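Local atomic coordinates of tungstate ABC transporter, periplasmic tungstate-binding protein (Geobacter sulfurreducens, PDB entry 3LR1), a protein that probably binds tungstate in the periplasm and delivers it to an ABC transporter for uptake into the cell. Residues 117-122 and 148-153; 7-12 and 57-62. All blocks are in the same frame, centred on the assembly; numbering follows the deposited sequence.

How the contacts relate
From the N terminus, strand 6-12 is laid down first, and contact 2 closes when the chain returns at 57-62 after 44 residues that include strand 35-41 and several helices. That loop is complete before contact 1 begins. Strand 118-120 then meets 148-153 across a shorter excursion through helix 126-137, so the two closures stand in series, neither nested nor crossed. Contact 2 joins strand 6-12 to 57-60 and contact 1 joins 118-120 to 147-149, on opposite sides of the chain's centre, probably one in each lobe of the binding protein. Their nearest atoms come within about 6 Å without touching, and each brings a side chain, Arg121 or Thr12, to about 4 Å from a bound tungsten ion.

Contact 1: 117-122 and 148-153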
ATOM      1  N   THR A 117     -14.663 -18.330  -1.182  1.00 22.71           N
ATOM      2  CA  THR A 117     -13.446 -18.066  -1.892  1.00 21.98           C
ATOM      3  C   THR A 117     -12.864 -16.720  -1.475  1.00 21.34           C
ATOM      4  O   THR A 117     -13.614 -15.750  -1.394  1.00 22.02           O
ATOM      5  CB  THR A 117     -13.687 -18.086  -3.378  1.00 21.88           C
ATOM      6  OG1 THR A 117     -14.238 -19.371  -3.726  1.00 21.56           O
ATOM      7  CG2 THR A 117     -12.389 -17.925  -4.085  1.00 20.89           C
ATOM      8  N   PHE A 118     -11.558 -16.694  -1.193  1.00 21.21           N
ATOM      9  CA  PHE A 118     -10.845 -15.517  -0.690  1.00 21.04           C
ATOM     10  C   PHE A 118      -9.464 -15.433  -1.394  1.00 22.31           C
ATOM     11  O   PHE A 118      -8.683 -16.403  -1.403  1.00 22.37           O
ATOM     12  CB  PHE A 118     -10.647 -15.557   0.844  1.00 21.12           C
ATOM     13  CG  PHE A 118      -9.774 -14.442   1.382  1.00 18.91           C
ATOM     14  CD1 PHE A 118     -10.343 -13.247   1.849  1.00 20.57           C
ATOM     15  CD2 PHE A 118      -8.401 -14.574   1.396  1.00 18.23           C
ATOM     16  CE1 PHE A 118      -9.547 -12.223   2.301  1.00 20.24           C
ATOM     17  CE2 PHE A 118      -7.579 -13.550   1.887  1.00 19.11           C
ATOM     18  CZ  PHE A 118      -8.140 -12.368   2.305  1.00 20.41           C
ATOM     19  N   ILE A 119      -9.158 -14.253  -1.955  1.00 22.58           N
ATOM     20  CA  ILE A 119      -7.875 -14.039  -2.645  1.00 21.06           C
ATOM     21  C   ILE A 119      -6.885 -13.289  -1.748  1.00 22.40           C
ATOM     22  O   ILE A 119      -7.105 -12.096  -1.387  1.00 23.15           O
ATOM     23  CB  ILE A 119      -8.058 -13.212  -3.909  1.00 20.66           C
ATOM     24  CG1 ILE A 119      -9.327 -13.602  -4.671  1.00 20.08           C
ATOM     25  CG2 ILE A 119      -6.844 -13.310  -4.788  1.00 19.37           C
ATOM     26  CD1 ILE A 119      -9.483 -15.109  -5.067  1.00 20.27           C
ATOM     27  N   SER A 120      -5.777 -13.972  -1.440  1.00 21.95           N
ATOM     28  CA  SER A 120      -4.639 -13.389  -0.773  1.00 23.18           C
ATOM     29  C   SER A 120      -3.758 -12.702  -1.794  1.00 23.67           C
ATOM     30  O   SER A 120      -3.649 -13.160  -2.904  1.00 26.41           O
ATOM     31  CB  SER A 120      -3.836 -14.487  -0.103  1.00 22.61           C
ATOM     32  OG  SER A 120      -2.704 -14.000   0.561  1.00 23.52           O
ATOM     33  N   ARG A 121      -3.107 -11.624  -1.416  1.00 25.31           N
ATOM     34  CA  ARG A 121      -2.077 -11.017  -2.271  1.00 24.84           C
ATOM     35  C   ARG A 121      -0.927 -12.021  -2.431  1.00 26.44           C
ATOM     36  O   ARG A 121      -0.322 -12.101  -3.513  1.00 26.80           O
ATOM     37  CB  ARG A 121      -1.552  -9.724  -1.690  1.00 25.18           C
ATOM     38  CG  ARG A 121      -2.528  -8.524  -1.752  1.00 25.51           C
ATOM     39  CD  ARG A 121      -2.496  -7.914  -3.154  1.00 26.30           C
ATOM     40  NE  ARG A 121      -1.144  -7.445  -3.453  1.00 25.07           N
ATOM     41  CZ  ARG A 121      -0.590  -6.335  -2.985  1.00 24.27           C
ATOM     42  NH1 ARG A 121      -1.284  -5.494  -2.236  1.00 21.15           N
ATOM     43  NH2 ARG A 121       0.684  -6.068  -3.277  1.00 24.84           N
ATOM     44  N   GLY A 122      -0.636 -12.779  -1.367  1.00 26.54           N
ATOM     45  CA  GLY A 122       0.450 -13.763  -1.380  1.00 28.05           C
ATOM     46  C   GLY A 122       1.798 -13.274  -1.916  1.00 27.89           C
ATOM     47  O   GLY A 122       2.440 -13.974  -2.709  1.00 28.53           O
ATOM     48  N   VAL A 148      -6.906 -18.639  -1.823  1.00 28.13           N
ATOM     49  CA  VAL A 148      -6.043 -18.503  -3.005  1.00 28.65           C
ATOM     50  C   VAL A 148      -4.914 -17.531  -2.786  1.00 29.70           C
ATOM     51  O   VAL A 148      -5.137 -16.438  -2.252  1.00 30.28           O
ATOM     52  CB  VAL A 148      -6.815 -17.945  -4.190  1.00 28.73           C
ATOM     53  CG1 VAL A 148      -5.904 -17.955  -5.438  1.00 29.37           C
ATOM     54  CG2 VAL A 148      -8.108 -18.722  -4.385  1.00 25.86           C
ATOM     55  N   GLU A 149      -3.715 -17.871  -3.222  1.00 29.48           N
ATOM     56  CA  GLU A 149      -2.590 -16.955  -3.053  1.00 30.73           C
ATOM     57  C   GLU A 149      -2.179 -16.433  -4.419  1.00 30.42           C
ATOM     58  O   GLU A 149      -1.575 -17.154  -5.178  1.00 29.38           O
ATOM     59  CB  GLU A 149      -1.436 -17.694  -2.382  1.00 31.83           C
ATOM     60  CG  GLU A 149      -1.826 -18.425  -1.091  1.00 33.50           C
ATOM     61  CD  GLU A 149      -0.610 -18.900  -0.359  1.00 36.97           C
ATOM     62  OE1 GLU A 149       0.015 -19.879  -0.832  1.00 39.46           O
ATOM     63  OE2 GLU A 149      -0.258 -18.273   0.661  1.00 37.83           O
ATOM     64  N   ALA A 150      -2.500 -15.186  -4.756  1.00 29.76           N
ATOM     65  CA  ALA A 150      -2.313 -14.716  -6.137  1.00 30.12           C
ATOM     66  C   ALA A 150      -0.861 -14.410  -6.546  1.00 29.76           C
ATOM     67  O   ALA A 150      -0.490 -14.565  -7.699  1.00 29.02           O
ATOM     68  CB  ALA A 150      -3.181 -13.460  -6.390  1.00 29.72           C
ATOM     69  N   GLY A 151      -0.087 -13.835  -5.627  1.00 30.16           N
ATOM     70  CA  GLY A 151       1.280 -13.382  -5.952  1.00 30.03           C
ATOM     71  C   GLY A 151       1.310 -12.201  -6.934  1.00 29.56           C
ATOM     72  O   GLY A 151       2.187 -12.125  -7.801  1.00 28.86           O
ATOM     73  N   GLN A 152       0.350 -11.284  -6.753  1.00 28.89           N
ATOM     74  CA  GLN A 152       0.175 -10.077  -7.572  1.00 28.22           C
ATOM     75  C   GLN A 152      -0.209  -8.904  -6.699  1.00 27.07           C
ATOM     76  O   GLN A 152      -0.596  -9.084  -5.528  1.00 26.40           O
ATOM     77  CB  GLN A 152      -0.925 -10.266  -8.617  1.00 28.79           C
ATOM     78  CG  GLN A 152      -0.525 -11.235  -9.678  1.00 30.32           C
ATOM     79  CD  GLN A 152      -1.412 -11.190 -10.934  1.00 32.56           C
ATOM     80  OE1 GLN A 152      -1.188 -10.375 -11.863  1.00 34.76           O
ATOM     81  NE2 GLN A 152      -2.386 -12.085 -10.981  1.00 30.61           N
ATOM     82  N   GLY A 153      -0.143  -7.718  -7.312  1.00 25.91           N
ATOM     83  CA  GLY A 153      -0.521  -6.470  -6.648  1.00 25.11           C
ATOM     84  C   GLY A 153      -1.988  -6.336  -6.357  1.00 22.85           C
ATOM     85  O   GLY A 153      -2.756  -7.192  -6.702  1.00 24.06           O
TER
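Arg121 folds back over Gln152 and Gly153; its length and NE donor suit it to a backbone carbonyl there, its charge to Asp123 and probably to the bound ion, presumably tungstate. CB lies 4.0 Å from Gln152 O. With chi1 at -72° setting CG beside the backbone N, and further bends at chi2 and chi3, CD comes to 3.3 Å from Gln152 O, and NE gives that oxygen a 2.7 Å hydrogen bond. NE lies in the carbonyl plane, on a lone pair; the oxygen stands 16° out of the guanidinium plane. CZ then passes over Gly153, its face against that residue's carbonyl carbon. NH2 is 3.6 Å from Gly153 CA and turns to a salt bridge with Asp123, while a bound tungsten ion lies about 4 Å from the side chain.

Both strands belong to a beta-alpha-beta unit, in which helix 126-137 connects parallel strands 118-120 and 147-149. Val148 N to Phe118 O and Ser120 N to Val148 O are nearly straight bonds, and Ala150 N continues the ladder to Ser120 O. Ile119 and Val148 lie side by side, CD1 against CG2 at 3.9 Å, and Ile119 CG2 reaches Ala150 CB; branched residues suit this strand face, and the small Ala150 lets Val157 and Met160 of helix 154-164 pack against it. The hydroxyl of Ser120 is held chiefly by Glu131. At Gly122 phi is positive, and a beta carbon would lie only 3.1 Å from Glu149 CB, which explains the glycine. Gly153 takes the N-cap position before helix 154-164.

Contact 2: 7-12 and 57-62; sequences LKMSTT and VVFVHA
Met9, Val57 and Phe59 form the apolar centre, their side chains on one face of the two strands. Met9, present as selenomethionine, extends with CG anti to its backbone N (chi1 177°) and runs beside Phe59, pointing the same way. Its SE atom lies 4.1 Å from Phe59 CB and 5.5 Å from the ring centroid, a Met-aromatic contact set obliquely to the ring. Nearer the root of the chain, Met9 CG packs on Val57 CG1 at 4.3 Å. The flexible unbranched chain can follow both the branched valine and the flat ring, which also meets the Tyr199 ring and touches Ile201 of strand 197-204.

Strand 6-12 lies between parallel neighbours 35-41 and 57-60, and 57-60 pairs in turn with antiparallel 197-204, the strand order familiar from type II periplasmic binding proteins. Three backbone bonds join the pair: Val57 N to Lys8 O, Ser10 N to Val57 O and Phe59 N to Ser10 O.

On the other face, Ser10 OG touches Val58 CG2 at 3.5 Å. Serine suits this buried spot: it is small enough to lie against Val58, and its hydroxyl, tucked between the backbone N and carbonyl carbon (chi1 67°), is satisfied by a hydrogen bond to Ala46 O.

At the polar edge, Thr11 OG1 donates to Phe59 O over 2.7 Å, approaching 18° out of the carbonyl plane, and sits 3.8 Å from Phe59 CD2. A valine here has no hydroxyl, and Phe59 O would probably be left without this donor. Thr12 takes the N-cap position before helix 13-18; its OG1 shares a hydrogen bond with Thr15 OG1, and its side chain lies about 4 Å from a bound tungsten ion.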
ATOM      1  N   LEU A   7      13.384  14.290  -9.025  1.00 16.49           N
ATOM      2  CA  LEU A   7      13.561  13.482  -7.818  1.00 16.71           C
ATOM      3  C   LEU A   7      12.836  12.207  -8.150  1.00 16.14           C
ATOM      4  O   LEU A   7      11.689  12.268  -8.600  1.00 17.89           O
ATOM      5  CB  LEU A   7      12.842  14.176  -6.647  1.00 16.65           C
ATOM      6  CG  LEU A   7      12.844  13.436  -5.325  1.00 17.43           C
ATOM      7  CD1 LEU A   7      14.243  13.388  -4.737  1.00 18.73           C
ATOM      8  CD2 LEU A   7      11.825  14.153  -4.368  1.00 18.57           C
ATOM      9  N   LYS A   8      13.457  11.067  -7.883  1.00 15.09           N
ATOM     10  CA  LYS A   8      12.885   9.730  -8.216  1.00 14.44           C
ATOM     11  C   LYS A   8      12.409   9.064  -6.929  1.00 13.31           C
ATOM     12  O   LYS A   8      13.115   8.999  -5.972  1.00 13.05           O
ATOM     13  CB  LYS A   8      13.940   8.876  -8.864  1.00 14.70           C
ATOM     14  CG  LYS A   8      14.198   9.335 -10.353  1.00 19.68           C
ATOM     15  CD  LYS A   8      14.990   8.253 -11.087  1.00 23.07           C
ATOM     16  CE  LYS A   8      16.456   8.462 -10.926  1.00 26.97           C
ATOM     17  NZ  LYS A   8      17.258   7.248 -11.490  1.00 30.24           N
HETATM   18  N   MSE A   9      11.175   8.665  -6.893  1.00 13.43           N
HETATM   19  CA  MSE A   9      10.582   7.984  -5.773  1.00 13.27           C
HETATM   20  C   MSE A   9      10.112   6.592  -6.218  1.00 13.48           C
HETATM   21  O   MSE A   9       9.303   6.442  -7.154  1.00 13.05           O
HETATM   22  CB  MSE A   9       9.390   8.766  -5.247  1.00 15.42           C
HETATM   23  CG  MSE A   9       8.664   8.127  -4.126  1.00 21.23           C
HETATM   24 SE   MSE A   9       7.258   9.370  -3.532  1.00 43.18          SE
HETATM   25  CE  MSE A   9       5.972   8.524  -4.511  1.00 33.15           C
ATOM     26  N   SER A  10      10.561   5.568  -5.521  1.00 13.74           N
ATOM     27  CA  SER A  10       9.979   4.232  -5.761  1.00 12.94           C
ATOM     28  C   SER A  10       8.831   4.026  -4.788  1.00 12.96           C
ATOM     29  O   SER A  10       8.870   4.483  -3.631  1.00 12.58           O
ATOM     30  CB  SER A  10      10.981   3.077  -5.640  1.00 12.69           C
ATOM     31  OG  SER A  10      11.411   2.954  -4.308  1.00 12.34           O
ATOM     32  N   THR A  11       7.812   3.350  -5.288  1.00 12.20           N
ATOM     33  CA  THR A  11       6.588   3.032  -4.526  1.00 13.84           C
ATOM     34  C   THR A  11       5.952   1.781  -5.087  1.00 14.48           C
ATOM     35  O   THR A  11       6.518   1.117  -5.987  1.00 13.70           O
ATOM     36  CB  THR A  11       5.611   4.198  -4.479  1.00 13.38           C
ATOM     37  OG1 THR A  11       4.606   3.987  -3.457  1.00 16.76           O
ATOM     38  CG2 THR A  11       4.981   4.537  -5.793  1.00 12.94           C
ATOM     39  N   THR A  12       4.808   1.399  -4.565  1.00 17.43           N
ATOM     40  CA  THR A  12       4.173   0.235  -5.146  1.00 19.76           C
ATOM     41  C   THR A  12       3.040   0.618  -6.081  1.00 22.32           C
ATOM     42  O   THR A  12       2.465   1.711  -5.976  1.00 21.91           O
ATOM     43  CB  THR A  12       3.620  -0.706  -4.093  1.00 19.47           C
ATOM     44  OG1 THR A  12       2.544  -0.066  -3.474  1.00 21.97           O
ATOM     45  CG2 THR A  12       4.666  -1.104  -3.083  1.00 16.68           C
ATOM     46  N   VAL A  57      14.130   8.426  -3.012  1.00 13.69           N
ATOM     47  CA  VAL A  57      13.163   8.241  -1.941  1.00 13.73           C
ATOM     48  C   VAL A  57      12.396   6.956  -2.149  1.00 14.70           C
ATOM     49  O   VAL A  57      12.124   6.580  -3.293  1.00 15.36           O
ATOM     50  CB  VAL A  57      12.181   9.426  -1.951  1.00 15.54           C
ATOM     51  CG1 VAL A  57      11.144   9.294  -0.836  1.00 18.86           C
ATOM     52  CG2 VAL A  57      12.875  10.671  -1.721  1.00 15.80           C
ATOM     53  N   VAL A  58      12.057   6.272  -1.050  1.00 13.62           N
ATOM     54  CA  VAL A  58      11.250   5.090  -1.089  1.00 12.90           C
ATOM     55  C   VAL A  58      10.012   5.355  -0.282  1.00 13.56           C
ATOM     56  O   VAL A  58      10.124   5.808   0.848  1.00 13.97           O
ATOM     57  CB  VAL A  58      12.044   3.827  -0.561  1.00 12.72           C
ATOM     58  CG1 VAL A  58      11.169   2.615  -0.499  1.00 14.67           C
ATOM     59  CG2 VAL A  58      13.273   3.560  -1.435  1.00 11.21           C
ATOM     60  N   PHE A  59       8.845   4.989  -0.820  1.00 14.53           N
ATOM     61  CA  PHE A  59       7.556   5.219  -0.120  1.00 14.69           C
ATOM     62  C   PHE A  59       6.702   3.947  -0.214  1.00 15.71           C
ATOM     63  O   PHE A  59       6.130   3.630  -1.277  1.00 16.93           O
ATOM     64  CB  PHE A  59       6.845   6.419  -0.732  1.00 14.97           C
ATOM     65  CG  PHE A  59       5.491   6.724  -0.140  1.00 15.03           C
ATOM     66  CD1 PHE A  59       5.333   6.958   1.176  1.00 17.34           C
ATOM     67  CD2 PHE A  59       4.403   6.787  -0.931  1.00 17.69           C
ATOM     68  CE1 PHE A  59       4.092   7.324   1.723  1.00 17.72           C
ATOM     69  CE2 PHE A  59       3.139   7.148  -0.403  1.00 21.12           C
ATOM     70  CZ  PHE A  59       3.014   7.395   0.931  1.00 21.05           C
ATOM     71  N   VAL A  60       6.627   3.218   0.876  1.00 15.27           N
ATOM     72  CA  VAL A  60       6.014   1.892   0.853  1.00 15.21           C
ATOM     73  C   VAL A  60       5.287   1.631   2.148  1.00 15.52           C
ATOM     74  O   VAL A  60       5.503   2.305   3.137  1.00 17.48           O
ATOM     75  CB  VAL A  60       7.037   0.759   0.644  1.00 16.18           C
ATOM     76  CG1 VAL A  60       7.679   0.825  -0.798  1.00 15.89           C
ATOM     77  CG2 VAL A  60       8.086   0.751   1.738  1.00 14.84           C
ATOM     78  N   HIS A  61       4.441   0.640   2.153  1.00 18.58           N
ATOM     79  CA  HIS A  61       3.764   0.215   3.381  1.00 19.51           C
ATOM     80  C   HIS A  61       4.218  -1.230   3.545  1.00 19.91           C
ATOM     81  O   HIS A  61       3.640  -2.126   2.984  1.00 22.44           O
ATOM     82  CB  HIS A  61       2.187   0.324   3.295  1.00 19.56           C
ATOM     83  CG  HIS A  61       1.509  -0.198   4.524  1.00 21.16           C
ATOM     84  ND1 HIS A  61       1.944   0.120   5.798  1.00 24.77           N
ATOM     85  CD2 HIS A  61       0.514  -1.100   4.691  1.00 25.00           C
ATOM     86  CE1 HIS A  61       1.227  -0.547   6.692  1.00 25.29           C
ATOM     87  NE2 HIS A  61       0.358  -1.293   6.048  1.00 27.82           N
ATOM     88  N   ALA A  62       5.249  -1.467   4.348  1.00 19.96           N
ATOM     89  CA  ALA A  62       5.807  -2.839   4.534  1.00 20.74           C
ATOM     90  C   ALA A  62       6.794  -2.748   5.672  1.00 20.24           C
ATOM     91  O   ALA A  62       8.033  -2.592   5.493  1.00 21.61           O
ATOM     92  CB  ALA A  62       6.493  -3.314   3.287  1.00 21.02           C
TER